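Malonate decarboxylase subunit alpha (Acinetobacter baumannii ATCC 17978, PDB 6MPR) probably serves as the transferase subunit of malonate decarboxylase, exchanging acetyl for malonyl on an acyl carrier protein so that malonate can be decarboxylated. Local coordinates at residues Leu29-Ala34 with Val219-Val224; Pro308-Gly313 with Glu328-Ala333. One frame throughout, in Å; residues are numbered along the deposited sequence.

How the contacts relate
Two contacts of very different span illustrate how a long chain is tied together. From the N terminus, helix 22-34 comes first, and contact 1 joins its last turns to strand 221-224. It closes a loop of 184 residues that holds most of the first, parallel sheet. Contact 2 opens only after contact 1 has closed, so the two stand in series and neither nest nor cross. Its loop is just 14 residues long and contains strand 317-319, an outermost strand of the second, mixed sheet; the contact joins helix 307-311 to helix 328-332. The contacts' centres lie 41 Å apart and their nearest atoms about 19 Å, yet each also meets the second subunit.

Contact 1 (Leu29-Ala34 with Val219-Val224); sequences LKLEMA and VDYVVV
Tyr-221 projects from the start of strand 221-224 and sets its phenol against Leu-31 and Ala-34 on the last turns of helix 22-34, joining the N-terminal helix to the beginning of a strand in a parallel, Rossmann-like sheet. The strand lies between strands 42-43 and 194-199, so the contact ties the N-terminal helix to the end of the sheet at which strand 42-43 lies. With CG of Tyr-221 anti to the carbonyl carbon (chi1 -64°), the ring extends from the strand to the helix, and the hydroxyl ends beside the helix backbone, 3.4 Å from Leu-31 CA. Leu-31 is modelled in two conformers; in the one described here it meets the ring obliquely, with CD1 3.8 Å from Tyr-221 CE2 and CG 3.5 Å from Tyr-221 OH. The carbonyl oxygen of Leu-31 is 3.3 Å from Tyr-221 OH, but the angle is too poor for a hydrogen bond; the hydroxyl is bonded instead to Asn-35 OD1, just beyond the helix. Asp-220, one residue earlier in the chain, touches Leu-31 only lightly. Its OD1 forms salt bridges with Lys-27 of the same helix and with Arg-342 of the second subunit, while OD2 accepts a bond from the backbone N of Val-195. On the helix side, the methyl CB of Ala-34 points to the strand and lies 3.6 Å from Tyr-221 OH and 4.2 Å from Tyr-221 CZ.

Contact 2 (Pro308-Gly313 with Glu328-Ala333); sequences PAIETG and EKYVAA
Glu-311 OE2 is held by two partners: Tyr-330 OH donates a 2.6 Å hydrogen bond to it, and Arg-334 NE, just past 328-333, adds a salt bridge. The phenol uses the anti lone pair of OE2, the one turned away from the other carboxylate oxygen, and the carboxylate and ring planes stand 60° apart. The arginine probably favours the charged form of the carboxylate, and OE2 serves both partners. Tyr-330 reaches across because its CG is anti to the backbone N (chi1 178°), while the chain of Glu-311 bends at CB-CG to bring its carboxylate round beside the ring, where OE2 also lies 3.3 Å from Tyr-330 CE1. The other edge of the ring belongs to Ile-310, whose CD1 sits in the ring plane 3.8 Å from Tyr-330 CE2. Its second branch, CG2, lies 3.3 Å from Tyr-330 OH, so the hydroxyl has an apolar branch and an acid as neighbours, about a right angle apart. Trp-20 of the second subunit packs on both Ile-310 and Glu-311, placing this pair at the dimer interface. Behind them the helix ends in an orderly way. Pro-308 O accepts from both Thr-312 N and Thr-312 OG1, the latter at 2.8 Å, and the two donors approach from opposite faces of the carbonyl plane. Gly-313, with positive phi, completes a Schellman motif. The helix so finished is the crossover of a beta-alpha-beta unit linking parallel strands 297-299 and 317-319, the building block of Rossmann-like sheets.

Contact 1 (Leu29-Ala34 with Val219-Val224)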
loop_
_atom_site.group_PDB
_atom_site.type_symbol
_atom_site.label_atom_id
_atom_site.label_comp_id
_atom_site.label_asym_id
_atom_site.label_seq_id
_atom_site.Cartn_x
_atom_site.Cartn_y
_atom_site.Cartn_z
ATOM N N LEU A 29 -32.115 1.113 12.236
ATOM C CA LEU A 29 -33.480 0.821 11.807
ATOM C C LEU A 29 -33.525 -0.414 10.920
ATOM O O LEU A 29 -34.444 -1.235 11.033
ATOM C CB LEU A 29 -34.067 2.015 11.065
ATOM C CG LEU A 29 -34.296 3.295 11.869
ATOM C CD1 LEU A 29 -34.927 4.349 10.981
ATOM C CD2 LEU A 29 -35.183 3.012 13.077
ATOM N N LYS A 30 -32.550 -0.551 10.024
ATOM C CA LYS A 30 -32.494 -1.710 9.141
ATOM C C LYS A 30 -32.243 -2.990 9.927
ATOM O O LYS A 30 -32.888 -4.021 9.676
ATOM C CB LYS A 30 -31.406 -1.498 8.095
ATOM C CG LYS A 30 -31.703 -0.333 7.159
ATOM C CD LYS A 30 -30.399 0.113 6.473
ATOM C CE LYS A 30 -30.615 1.368 5.643
ATOM N NZ LYS A 30 -29.361 1.865 4.996
ATOM N N LEU A 31 -31.269 -2.962 10.846
ATOM C CA LEU A 31 -31.036 -4.126 11.695
ATOM C C LEU A 31 -32.297 -4.493 12.468
ATOM O O LEU A 31 -32.630 -5.677 12.591
ATOM C CB LEU A 31 -29.875 -3.866 12.657
ATOM C CG LEU A 31 -28.471 -4.344 12.266
ATOM C CD1 LEU A 31 -28.207 -4.105 10.793
ATOM C CD2 LEU A 31 -27.443 -3.606 13.118
ATOM N N GLU A 32 -33.010 -3.495 12.988
ATOM C CA GLU A 32 -34.207 -3.773 13.772
ATOM C C GLU A 32 -35.260 -4.471 12.926
ATOM O O GLU A 32 -35.892 -5.431 13.377
ATOM C CB GLU A 32 -34.747 -2.467 14.350
ATOM C CG GLU A 32 -35.587 -2.605 15.572
ATOM C CD GLU A 32 -35.600 -1.308 16.343
ATOM O OE1 GLU A 32 -36.010 -0.275 15.763
ATOM O OE2 GLU A 32 -35.163 -1.312 17.512
ATOM N N MET A 33 -35.428 -4.025 11.679
ATOM C CA MET A 33 -36.406 -4.642 10.791
ATOM C C MET A 33 -35.962 -6.036 10.360
ATOM O O MET A 33 -36.777 -6.962 10.304
ATOM C CB MET A 33 -36.637 -3.752 9.570
ATOM C CG MET A 33 -37.643 -2.632 9.800
ATOM S SD MET A 33 -37.881 -1.620 8.328
ATOM C CE MET A 33 -37.848 -2.876 7.050
ATOM N N ALA A 34 -34.674 -6.204 10.063
ATOM C CA ALA A 34 -34.177 -7.500 9.609
ATOM C C ALA A 34 -34.191 -8.538 10.719
ATOM O O ALA A 34 -34.332 -9.734 10.438
ATOM C CB ALA A 34 -32.758 -7.368 9.047
ATOM N N VAL A 219 -18.930 -7.763 12.158
ATOM C CA VAL A 219 -19.890 -8.500 11.346
ATOM C C VAL A 219 -21.295 -8.217 11.871
ATOM O O VAL A 219 -21.537 -8.290 13.079
ATOM C CB VAL A 219 -19.579 -10.010 11.384
ATOM C CG1 VAL A 219 -20.647 -10.812 10.633
ATOM C CG2 VAL A 219 -18.176 -10.290 10.812
ATOM N N ASP A 220 -22.229 -7.922 10.968
ATOM C CA ASP A 220 -23.609 -7.781 11.434
ATOM C C ASP A 220 -24.416 -9.069 11.298
ATOM O O ASP A 220 -25.207 -9.396 12.196
ATOM C CB ASP A 220 -24.283 -6.630 10.689
ATOM C CG ASP A 220 -23.569 -5.335 10.930
ATOM O OD1 ASP A 220 -23.576 -4.862 12.094
ATOM O OD2 ASP A 220 -22.941 -4.826 9.978
ATOM N N TYR A 221 -24.221 -9.828 10.219
ATOM C CA TYR A 221 -24.963 -11.066 10.035
ATOM C C TYR A 221 -24.104 -12.116 9.356
ATOM O O TYR A 221 -23.215 -11.795 8.561
ATOM C CB TYR A 221 -26.215 -10.873 9.186
ATOM C CG TYR A 221 -27.244 -9.965 9.803
ATOM C CD1 TYR A 221 -28.155 -10.438 10.745
ATOM C CD2 TYR A 221 -27.301 -8.639 9.432
ATOM C CE1 TYR A 221 -29.112 -9.578 11.313
ATOM C CE2 TYR A 221 -28.235 -7.785 9.979
ATOM C CZ TYR A 221 -29.133 -8.253 10.920
ATOM O OH TYR A 221 -30.059 -7.371 11.433
ATOM N N VAL A 222 -24.402 -13.384 9.659
ATOM C CA VAL A 222 -23.829 -14.508 8.932
ATOM C C VAL A 222 -24.979 -15.341 8.374
ATOM O O VAL A 222 -26.104 -15.301 8.875
ATOM C CB VAL A 222 -22.890 -15.382 9.800
ATOM C CG1 VAL A 222 -21.745 -14.549 10.371
ATOM C CG2 VAL A 222 -23.672 -16.085 10.910
ATOM N N VAL A 223 -24.689 -16.080 7.303
ATOM C CA VAL A 223 -25.653 -17.000 6.706
ATOM C C VAL A 223 -24.883 -18.216 6.215
ATOM O O VAL A 223 -23.809 -18.075 5.630
ATOM C CB VAL A 223 -26.447 -16.336 5.557
ATOM C CG1 VAL A 223 -25.520 -15.937 4.386
ATOM C CG2 VAL A 223 -27.549 -17.259 5.061
ATOM N N VAL A 224 -25.406 -19.411 6.490
ATOM C CA VAL A 224 -24.819 -20.635 5.958
ATOM C C VAL A 224 -25.172 -20.728 4.478
ATOM O O VAL A 224 -26.352 -20.693 4.106
ATOM C CB VAL A 224 -25.317 -21.865 6.732
ATOM C CG1 VAL A 224 -24.739 -23.154 6.132
ATOM C CG2 VAL A 224 -24.941 -21.755 8.191
#

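Contact 2 (Pro308-Gly313 with Glu328-Ala333)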
loop_
_atom_site.group_PDB
_atom_site.type_symbol
_atom_site.label_atom_id
_atom_site.label_comp_id
_atom_site.label_asym_id
_atom_site.label_seq_id
_atom_site.Cartn_x
_atom_site.Cartn_y
_atom_site.Cartn_z
ATOM N N PRO A 308 9.164 -27.763 -6.603
ATOM C CA PRO A 308 10.570 -28.206 -6.668
ATOM C C PRO A 308 11.551 -27.163 -6.137
ATOM O O PRO A 308 12.522 -27.516 -5.455
ATOM C CB PRO A 308 10.768 -28.501 -8.164
ATOM C CG PRO A 308 9.395 -28.864 -8.642
ATOM C CD PRO A 308 8.498 -27.895 -7.915
ATOM N N ALA A 309 11.317 -25.880 -6.422
ATOM C CA ALA A 309 12.165 -24.818 -5.885
ATOM C C ALA A 309 12.088 -24.742 -4.359
ATOM O O ALA A 309 13.079 -24.398 -3.706
ATOM C CB ALA A 309 11.766 -23.471 -6.504
ATOM N N ILE A 310 10.913 -25.011 -3.770
ATOM C CA ILE A 310 10.833 -25.077 -2.314
ATOM C C ILE A 310 11.587 -26.295 -1.799
ATOM O O ILE A 310 12.391 -26.199 -0.868
ATOM C CB ILE A 310 9.371 -25.122 -1.847
ATOM C CG1 ILE A 310 8.638 -23.845 -2.247
ATOM C CG2 ILE A 310 9.308 -25.324 -0.334
ATOM C CD1 ILE A 310 7.135 -23.964 -2.049
ATOM N N GLU A 311 11.330 -27.462 -2.396
ATOM C CA GLU A 311 11.898 -28.698 -1.859
ATOM C C GLU A 311 13.415 -28.714 -1.936
ATOM O O GLU A 311 14.065 -29.356 -1.098
ATOM C CB GLU A 311 11.326 -29.909 -2.597
ATOM C CG GLU A 311 9.832 -30.115 -2.381
ATOM C CD GLU A 311 9.478 -30.260 -0.909
ATOM O OE1 GLU A 311 9.930 -31.234 -0.280
ATOM O OE2 GLU A 311 8.760 -29.382 -0.379
ATOM N N THR A 312 14.000 -28.050 -2.938
ATOM C CA THR A 312 15.455 -28.044 -3.064
ATOM C C THR A 312 16.117 -26.891 -2.329
ATOM O O THR A 312 17.342 -26.738 -2.432
ATOM C CB THR A 312 15.883 -28.007 -4.537
ATOM O OG1 THR A 312 15.202 -26.936 -5.206
ATOM C CG2 THR A 312 15.559 -29.329 -5.232
ATOM N N GLY A 313 15.357 -26.080 -1.600
ATOM C CA GLY A 313 15.940 -25.071 -0.729
ATOM C C GLY A 313 16.161 -23.702 -1.338
ATOM O O GLY A 313 16.853 -22.884 -0.722
ATOM N N GLU A 328 -3.253 -26.801 0.178
ATOM C CA GLU A 328 -3.393 -26.412 1.578
ATOM C C GLU A 328 -2.595 -27.326 2.508
ATOM O O GLU A 328 -1.988 -26.854 3.477
ATOM C CB GLU A 328 -4.867 -26.407 1.967
ATOM C CG GLU A 328 -5.722 -25.492 1.106
ATOM C CD GLU A 328 -6.209 -26.144 -0.198
ATOM O OE1 GLU A 328 -5.864 -27.323 -0.475
ATOM O OE2 GLU A 328 -6.940 -25.461 -0.949
ATOM N N LYS A 329 -2.591 -28.632 2.245
ATOM C CA LYS A 329 -1.886 -29.549 3.139
ATOM C C LYS A 329 -0.371 -29.442 2.974
ATOM O O LYS A 329 0.372 -29.583 3.950
ATOM C CB LYS A 329 -2.361 -30.982 2.897
ATOM N N TYR A 330 0.102 -29.210 1.742
ATOM C CA TYR A 330 1.517 -28.935 1.509
ATOM C C TYR A 330 1.947 -27.673 2.240
ATOM O O TYR A 330 2.958 -27.658 2.954
ATOM C CB TYR A 330 1.770 -28.785 0.007
ATOM C CG TYR A 330 3.199 -28.453 -0.356
ATOM C CD1 TYR A 330 4.169 -29.441 -0.357
ATOM C CD2 TYR A 330 3.573 -27.155 -0.705
ATOM C CE1 TYR A 330 5.474 -29.147 -0.693
ATOM C CE2 TYR A 330 4.875 -26.852 -1.035
ATOM C CZ TYR A 330 5.826 -27.853 -1.028
ATOM O OH TYR A 330 7.126 -27.576 -1.374
ATOM N N VAL A 331 1.186 -26.590 2.060
ATOM C CA VAL A 331 1.512 -25.352 2.756
ATOM C C VAL A 331 1.557 -25.583 4.256
ATOM O O VAL A 331 2.477 -25.120 4.937
ATOM C CB VAL A 331 0.502 -24.249 2.399
ATOM C CG1 VAL A 331 0.679 -23.061 3.358
ATOM C CG2 VAL A 331 0.669 -23.830 0.922
ATOM N N ALA A 332 0.570 -26.310 4.799
ATOM C CA ALA A 332 0.551 -26.553 6.240
ATOM C C ALA A 332 1.743 -27.394 6.683
ATOM O O ALA A 332 2.183 -27.296 7.835
ATOM C CB ALA A 332 -0.760 -27.230 6.643
ATOM N N ALA A 333 2.278 -28.218 5.790
ATOM C CA ALA A 333 3.446 -29.022 6.083
ATOM C C ALA A 333 4.756 -28.293 5.809
ATOM O O ALA A 333 5.832 -28.892 6.004
ATOM C CB ALA A 333 3.392 -30.338 5.282
#